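Local structure of myosin-2 (Saccharomyces cerevisiae, 6IXO) at residues Trp104-Arg109 and Phe219-Glu224; Asp96-Gly101 and Tyr213-Ser218. The protein carries organelles and other cargo along polarized actin cables as a class V myosin, the part here being its globular cargo-binding tail. All coordinates share one frame; numbering follows the deposited sequence.

Interaction 1 of 2, residues Trp104-Arg109 and Phe219-Glu224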
loop_
_atom_site.group_PDB
_atom_site.type_symbol
_atom_site.label_atom_id
_atom_site.label_comp_id
_atom_site.label_asym_id
_atom_site.label_seq_id
_atom_site.Cartn_x
_atom_site.Cartn_y
_atom_site.Cartn_z
ATOM N N TRP A 104 8.951 -1.344 5.948
ATOM C CA TRP A 104 8.372 -1.749 7.229
ATOM C C TRP A 104 7.340 -2.859 7.059
ATOM O O TRP A 104 7.238 -3.730 7.910
ATOM C CB TRP A 104 7.778 -0.538 7.980
ATOM C CG TRP A 104 8.882 0.201 8.634
ATOM C CD1 TRP A 104 9.365 1.423 8.314
ATOM C CD2 TRP A 104 9.730 -0.312 9.670
ATOM N NE1 TRP A 104 10.437 1.733 9.098
ATOM C CE2 TRP A 104 10.697 0.676 9.937
ATOM C CE3 TRP A 104 9.762 -1.507 10.391
ATOM C CZ2 TRP A 104 11.679 0.511 10.903
ATOM C CZ3 TRP A 104 10.772 -1.684 11.346
ATOM C CH2 TRP A 104 11.701 -0.676 11.593
ATOM N N LEU A 105 6.582 -2.849 5.964
ATOM C CA LEU A 105 5.695 -3.981 5.693
ATOM C C LEU A 105 6.488 -5.287 5.606
ATOM O O LEU A 105 6.053 -6.331 6.120
ATOM C CB LEU A 105 4.906 -3.747 4.377
ATOM C CG LEU A 105 3.809 -2.642 4.477
ATOM C CD1 LEU A 105 3.203 -2.350 3.062
ATOM C CD2 LEU A 105 2.710 -3.046 5.457
ATOM N N ALA A 106 7.628 -5.244 4.910
ATOM C CA ALA A 106 8.450 -6.455 4.756
ATOM C C ALA A 106 8.905 -6.945 6.145
ATOM O O ALA A 106 8.868 -8.156 6.460
ATOM C CB ALA A 106 9.645 -6.179 3.900
ATOM N N ASN A 107 9.334 -5.996 6.970
ATOM C CA ASN A 107 9.917 -6.363 8.266
ATOM C C ASN A 107 8.884 -6.897 9.242
ATOM O O ASN A 107 9.122 -7.874 9.973
ATOM C CB ASN A 107 10.669 -5.171 8.859
ATOM C CG ASN A 107 12.081 -5.128 8.366
ATOM O OD1 ASN A 107 12.980 -5.837 8.899
ATOM N ND2 ASN A 107 12.295 -4.399 7.267
ATOM N N VAL A 108 7.715 -6.278 9.247
ATOM C CA VAL A 108 6.646 -6.748 10.135
ATOM C C VAL A 108 6.138 -8.097 9.631
ATOM O O VAL A 108 5.826 -9.002 10.429
ATOM C CB VAL A 108 5.508 -5.708 10.247
ATOM C CG1 VAL A 108 4.303 -6.302 10.958
ATOM C CG2 VAL A 108 6.022 -4.466 11.004
ATOM N N ARG A 109 6.110 -8.283 8.306
ATOM C CA ARG A 109 5.744 -9.612 7.801
ATOM C C ARG A 109 6.767 -10.656 8.254
ATOM O O ARG A 109 6.419 -11.818 8.547
ATOM C CB ARG A 109 5.646 -9.633 6.265
ATOM C CG ARG A 109 5.169 -10.977 5.726
ATOM C CD ARG A 109 3.759 -11.294 6.245
ATOM N NE ARG A 109 3.179 -12.478 5.585
ATOM C CZ ARG A 109 1.989 -12.999 5.910
ATOM N NH1 ARG A 109 1.261 -12.453 6.913
ATOM N NH2 ARG A 109 1.548 -14.082 5.262
ATOM N N PHE A 219 12.074 -5.432 -2.848
ATOM C CA PHE A 219 12.058 -5.807 -1.426
ATOM C C PHE A 219 11.401 -7.158 -1.215
ATOM O O PHE A 219 11.051 -7.494 -0.080
ATOM C CB PHE A 219 11.343 -4.756 -0.555
ATOM C CG PHE A 219 12.052 -3.429 -0.495
ATOM C CD1 PHE A 219 13.269 -3.241 -1.154
ATOM C CD2 PHE A 219 11.481 -2.349 0.189
ATOM C CE1 PHE A 219 13.921 -2.009 -1.136
ATOM C CE2 PHE A 219 12.124 -1.122 0.219
ATOM C CZ PHE A 219 13.354 -0.950 -0.450
ATOM N N HIS A 220 11.226 -7.908 -2.309
ATOM C CA HIS A 220 10.707 -9.271 -2.272
ATOM C C HIS A 220 9.326 -9.348 -1.635
ATOM O O HIS A 220 9.045 -10.235 -0.859
ATOM C CB HIS A 220 11.698 -10.189 -1.515
ATOM C CG HIS A 220 13.110 -10.042 -1.987
ATOM N ND1 HIS A 220 13.529 -10.498 -3.220
ATOM C CD2 HIS A 220 14.190 -9.467 -1.410
ATOM C CE1 HIS A 220 14.812 -10.228 -3.370
ATOM N NE2 HIS A 220 15.239 -9.603 -2.289
ATOM N N ILE A 221 8.457 -8.415 -1.970
ATOM C CA ILE A 221 7.107 -8.426 -1.422
ATOM C C ILE A 221 6.232 -9.319 -2.265
ATOM O O ILE A 221 6.290 -9.266 -3.491
ATOM C CB ILE A 221 6.472 -7.017 -1.399
ATOM C CG1 ILE A 221 7.296 -6.083 -0.527
ATOM C CG2 ILE A 221 5.037 -7.094 -0.863
ATOM C CD1 ILE A 221 7.386 -6.558 0.903
ATOM N N GLU A 222 5.393 -10.104 -1.607
ATOM C CA GLU A 222 4.480 -11.023 -2.288
ATOM C C GLU A 222 3.542 -10.281 -3.301
ATOM O O GLU A 222 2.954 -9.253 -2.971
ATOM C CB GLU A 222 3.699 -11.795 -1.205
ATOM C CG GLU A 222 4.572 -12.825 -0.340
ATOM C CD GLU A 222 5.270 -12.243 0.944
ATOM O OE1 GLU A 222 5.641 -13.061 1.853
ATOM O OE2 GLU A 222 5.485 -11.003 1.061
ATOM N N ASN A 223 3.434 -10.799 -4.533
ATOM C CA ASN A 223 2.690 -10.120 -5.599
ATOM C C ASN A 223 1.225 -9.818 -5.260
ATOM O O ASN A 223 0.661 -8.835 -5.759
ATOM C CB ASN A 223 2.750 -10.938 -6.901
ATOM C CG ASN A 223 4.019 -10.671 -7.711
ATOM O OD1 ASN A 223 4.743 -9.698 -7.463
ATOM N ND2 ASN A 223 4.291 -11.536 -8.694
ATOM N N GLU A 224 0.593 -10.649 -4.437
ATOM C CA GLU A 224 -0.787 -10.360 -4.003
ATOM C C GLU A 224 -0.901 -9.012 -3.310
ATOM O O GLU A 224 -1.921 -8.337 -3.384
ATOM C CB GLU A 224 -1.282 -11.439 -3.033
ATOM C CG GLU A 224 -1.487 -12.775 -3.676
ATOM C CD GLU A 224 -0.242 -13.675 -3.652
ATOM O OE1 GLU A 224 0.884 -13.217 -3.322
ATOM O OE2 GLU A 224 -0.409 -14.863 -3.972
HETATM O O HOH W 1 4.033 -13.882 3.670
#

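Interaction 2 of 2, residues Asp96-Gly101 and Tyr213-Ser218. With SO4 (sulfate ion), chain B.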
loop_
_atom_site.group_PDB
_atom_site.type_symbol
_atom_site.label_atom_id
_atom_site.label_comp_id
_atom_site.label_asym_id
_atom_site.label_seq_id
_atom_site.Cartn_x
_atom_site.Cartn_y
_atom_site.Cartn_z
ATOM N N ASP A 96 10.095 9.716 0.892
ATOM C CA ASP A 96 10.437 8.439 1.505
ATOM C C ASP A 96 9.246 7.538 1.742
ATOM O O ASP A 96 9.407 6.364 2.105
ATOM C CB ASP A 96 11.132 8.675 2.840
ATOM C CG ASP A 96 12.543 9.134 2.665
ATOM O OD1 ASP A 96 13.135 8.777 1.626
ATOM O OD2 ASP A 96 13.049 9.851 3.554
ATOM N N LEU A 97 8.051 8.074 1.544
ATOM C CA LEU A 97 6.834 7.363 1.943
ATOM C C LEU A 97 6.708 5.961 1.358
ATOM O O LEU A 97 6.399 5.007 2.070
ATOM C CB LEU A 97 5.603 8.194 1.533
ATOM C CG LEU A 97 4.278 7.509 1.846
ATOM C CD1 LEU A 97 4.088 7.260 3.314
ATOM C CD2 LEU A 97 3.171 8.439 1.311
ATOM N N ILE A 98 6.949 5.815 0.064
ATOM C CA ILE A 98 6.741 4.505 -0.550
ATOM C C ILE A 98 7.859 3.513 -0.126
ATOM O O ILE A 98 7.537 2.457 0.417
ATOM C CB ILE A 98 6.655 4.608 -2.116
ATOM C CG1 ILE A 98 5.344 5.325 -2.504
ATOM C CG2 ILE A 98 6.735 3.213 -2.749
ATOM C CD1 ILE A 98 5.387 5.930 -4.003
ATOM N N PRO A 99 9.148 3.846 -0.357
ATOM C CA PRO A 99 10.136 2.832 0.076
ATOM C C PRO A 99 10.099 2.561 1.578
ATOM O O PRO A 99 10.199 1.384 1.950
ATOM C CB PRO A 99 11.503 3.432 -0.341
ATOM C CG PRO A 99 11.229 4.874 -0.648
ATOM C CD PRO A 99 9.786 4.975 -1.049
ATOM N N SER A 100 9.926 3.578 2.430
ATOM C CA SER A 100 9.960 3.279 3.875
ATOM C C SER A 100 8.766 2.453 4.266
ATOM O O SER A 100 8.858 1.579 5.110
ATOM C CB SER A 100 10.032 4.541 4.706
ATOM O OG SER A 100 11.270 5.196 4.458
ATOM N N GLY A 101 7.618 2.711 3.649
ATOM C CA GLY A 101 6.451 1.915 4.004
ATOM C C GLY A 101 6.589 0.466 3.586
ATOM O O GLY A 101 6.204 -0.444 4.305
ATOM N N TYR A 213 5.748 -0.254 -7.569
ATOM C CA TYR A 213 6.133 -1.505 -8.225
ATOM C C TYR A 213 7.550 -1.951 -7.900
ATOM O O TYR A 213 7.787 -3.126 -7.499
ATOM C CB TYR A 213 5.984 -1.331 -9.761
ATOM C CG TYR A 213 6.481 -2.541 -10.531
ATOM C CD1 TYR A 213 5.646 -3.627 -10.762
ATOM C CD2 TYR A 213 7.775 -2.588 -11.035
ATOM C CE1 TYR A 213 6.079 -4.726 -11.487
ATOM C CE2 TYR A 213 8.223 -3.685 -11.765
ATOM C CZ TYR A 213 7.367 -4.751 -11.981
ATOM O OH TYR A 213 7.783 -5.841 -12.704
ATOM N N TRP A 214 8.524 -1.051 -8.085
ATOM C CA TRP A 214 9.934 -1.470 -7.949
ATOM C C TRP A 214 10.348 -1.704 -6.496
ATOM O O TRP A 214 11.174 -2.578 -6.231
ATOM C CB TRP A 214 10.861 -0.448 -8.600
ATOM C CG TRP A 214 10.906 -0.635 -10.060
ATOM C CD1 TRP A 214 10.381 0.200 -11.032
ATOM C CD2 TRP A 214 11.441 -1.771 -10.747
ATOM N NE1 TRP A 214 10.606 -0.352 -12.276
ATOM C CE2 TRP A 214 11.248 -1.558 -12.125
ATOM C CE3 TRP A 214 12.075 -2.951 -10.322
ATOM C CZ2 TRP A 214 11.665 -2.482 -13.090
ATOM C CZ3 TRP A 214 12.489 -3.856 -11.272
ATOM C CH2 TRP A 214 12.282 -3.621 -12.643
ATOM N N CYS A 215 9.758 -0.953 -5.550
ATOM C CA CYS A 215 10.051 -1.171 -4.108
ATOM C C CYS A 215 9.524 -2.529 -3.688
ATOM O O CYS A 215 10.211 -3.312 -2.995
ATOM C CB CYS A 215 9.429 -0.041 -3.234
ATOM S SG CYS A 215 10.395 1.489 -3.355
ATOM N N MET A 216 8.304 -2.838 -4.120
ATOM C CA MET A 216 7.731 -4.153 -3.827
ATOM C C MET A 216 8.482 -5.283 -4.485
ATOM O O MET A 216 8.738 -6.328 -3.855
ATOM C CB MET A 216 6.272 -4.190 -4.240
ATOM C CG MET A 216 5.488 -3.234 -3.355
ATOM S SD MET A 216 3.858 -3.861 -3.075
ATOM C CE MET A 216 3.216 -2.631 -1.948
ATOM N N LYS A 217 8.857 -5.093 -5.746
ATOM C CA LYS A 217 9.670 -6.107 -6.425
ATOM C C LYS A 217 11.053 -6.311 -5.764
ATOM O O LYS A 217 11.491 -7.459 -5.469
ATOM C CB LYS A 217 9.837 -5.714 -7.909
ATOM C CG LYS A 217 10.532 -6.786 -8.716
ATOM C CD LYS A 217 10.227 -6.696 -10.208
ATOM C CE LYS A 217 10.760 -7.958 -10.919
ATOM N NZ LYS A 217 10.243 -8.099 -12.316
ATOM N N SER A 218 11.747 -5.199 -5.529
ATOM C CA SER A 218 13.119 -5.275 -5.033
ATOM C C SER A 218 13.127 -5.762 -3.607
ATOM O O SER A 218 14.098 -6.417 -3.192
ATOM C CB SER A 218 13.840 -3.936 -5.098
ATOM O OG SER A 218 14.022 -3.504 -6.440
HETATM S S SO4 B . 9.607 0.169 -15.791
HETATM O O1 SO4 B . 8.652 0.778 -16.713
HETATM O O2 SO4 B . 10.411 1.208 -15.153
HETATM O O3 SO4 B . 10.471 -0.747 -16.529
HETATM O O4 SO4 B . 8.885 -0.573 -14.765
#

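Interaction 1 of 2, residues Trp104-Arg109 and Phe219-Glu224
Ala106 and Ile221 make the closest approach between a helix and the turn that passes beside it. The methyl CB of Ala106 points at the turn and meets the far end of Ile221, with CD1 lying 3.8 Å from that CB. Ile221 leaves its backbone alongside the helix; CG1 beside the backbone N (chi1 -61°) and a second bend at chi2 bring CD1 over, 4.0 Å from Ala106 CA. A small residue suits the helix here, since the CA atoms of Ala106 and Ile221 are 6.6 Å apart.

One helical turn on, Arg109 faces Glu222. CG anti to the backbone N (chi1 -176°) sends the arginine chain toward Glu222, yet NE stays 4.5 Å from Glu222 OE1, beyond a salt bridge. A water in the guanidinium plane sits between them, donating to Glu222 OE1 (2.6 Å) and accepting from Arg109 NE, at 2.5 Å so short that its exact length is doubtful. Glu222 OE2 pairs with Arg387, giving the carboxylate a second mate.

The turn leaves helix 202-218 through a Schellman motif, His220 having positive phi, and Glu222 is N-cap of helix 223-247. Trp104 and Val108 rest on helix 71-90, Leu105 and Val108 on helix 134-180.

Interaction 2 of 2, residues Asp96-Gly101 and Tyr213-Ser218
Trp214, beside the Cys215 that meets Ile98 and Pro99, has a tyrosine over one face of its indole and a sulfate at its edge. Tyr213 CE2 stands 3.7 Å above the centre of that face, while Trp214 CD1 lies in plane at the edge of the tyrosine ring, so the two rings are turned edge against face. The sulfate, probably from the crystallisation liquor, has its sulfur in the indole plane, beyond the edge that carries NE1. That N-H is shared between two oxygens by weak bonds, one to O4 at 3.0 Å but bent (132°), the other to O2, longer at 3.3 Å and straighter (163°). His274 also binds the sulfate and sets its ring edge-to-face with Tyr213. A leucine in place of Trp214 would probably leave the sulfate with no donor on this side and strip Tyr213 CE2 of the flat surface beneath it.

The contact itself is a close helix-helix packing in the all-helical cargo-binding tail, near the start of helix 97-124. Cys215 points at that helix, and its SG, set beside the backbone N (chi1 -76°), nestles against Pro99, 3.7 Å from CA and 3.8 Å from CB. Ile98 adds its CG2 branch, 4.1 Å from the same sulfur. A slim, apolar thiol suits this place, for the CA atoms of Pro99 and Cys215 are only 5.8 Å apart. Proline is tolerated so early in a helix because first-turn amides need no partner within it. Met216 turns to Trp162 of helix 134-180 and to helix 223-247, while Ile98 also rests on Phe208 and Ile212.

Overall arrangement
The centres of interactions 1 and 2 lie about 10 Å apart, and both use helix 97-124, interaction 2 near its start and interaction 1 about two turns further on. The partners are also consecutive: helix 202-218 supplies 213-218, and the turn into helix 223-247 supplies 219-224. Along the chain the segments therefore alternate, 96-101, 104-109, 213-218, 219-224. The two contacts touch directly, through a probable hydrogen bond from Ile221 N to Met216 O (2.8 Å) and through Phe219 CE2 packed 3.6 Å from Pro99 O. Together they join one helix to the end of a second and the beginning of a third, linking parts over 100 residues apart within the strandless cargo-binding tail.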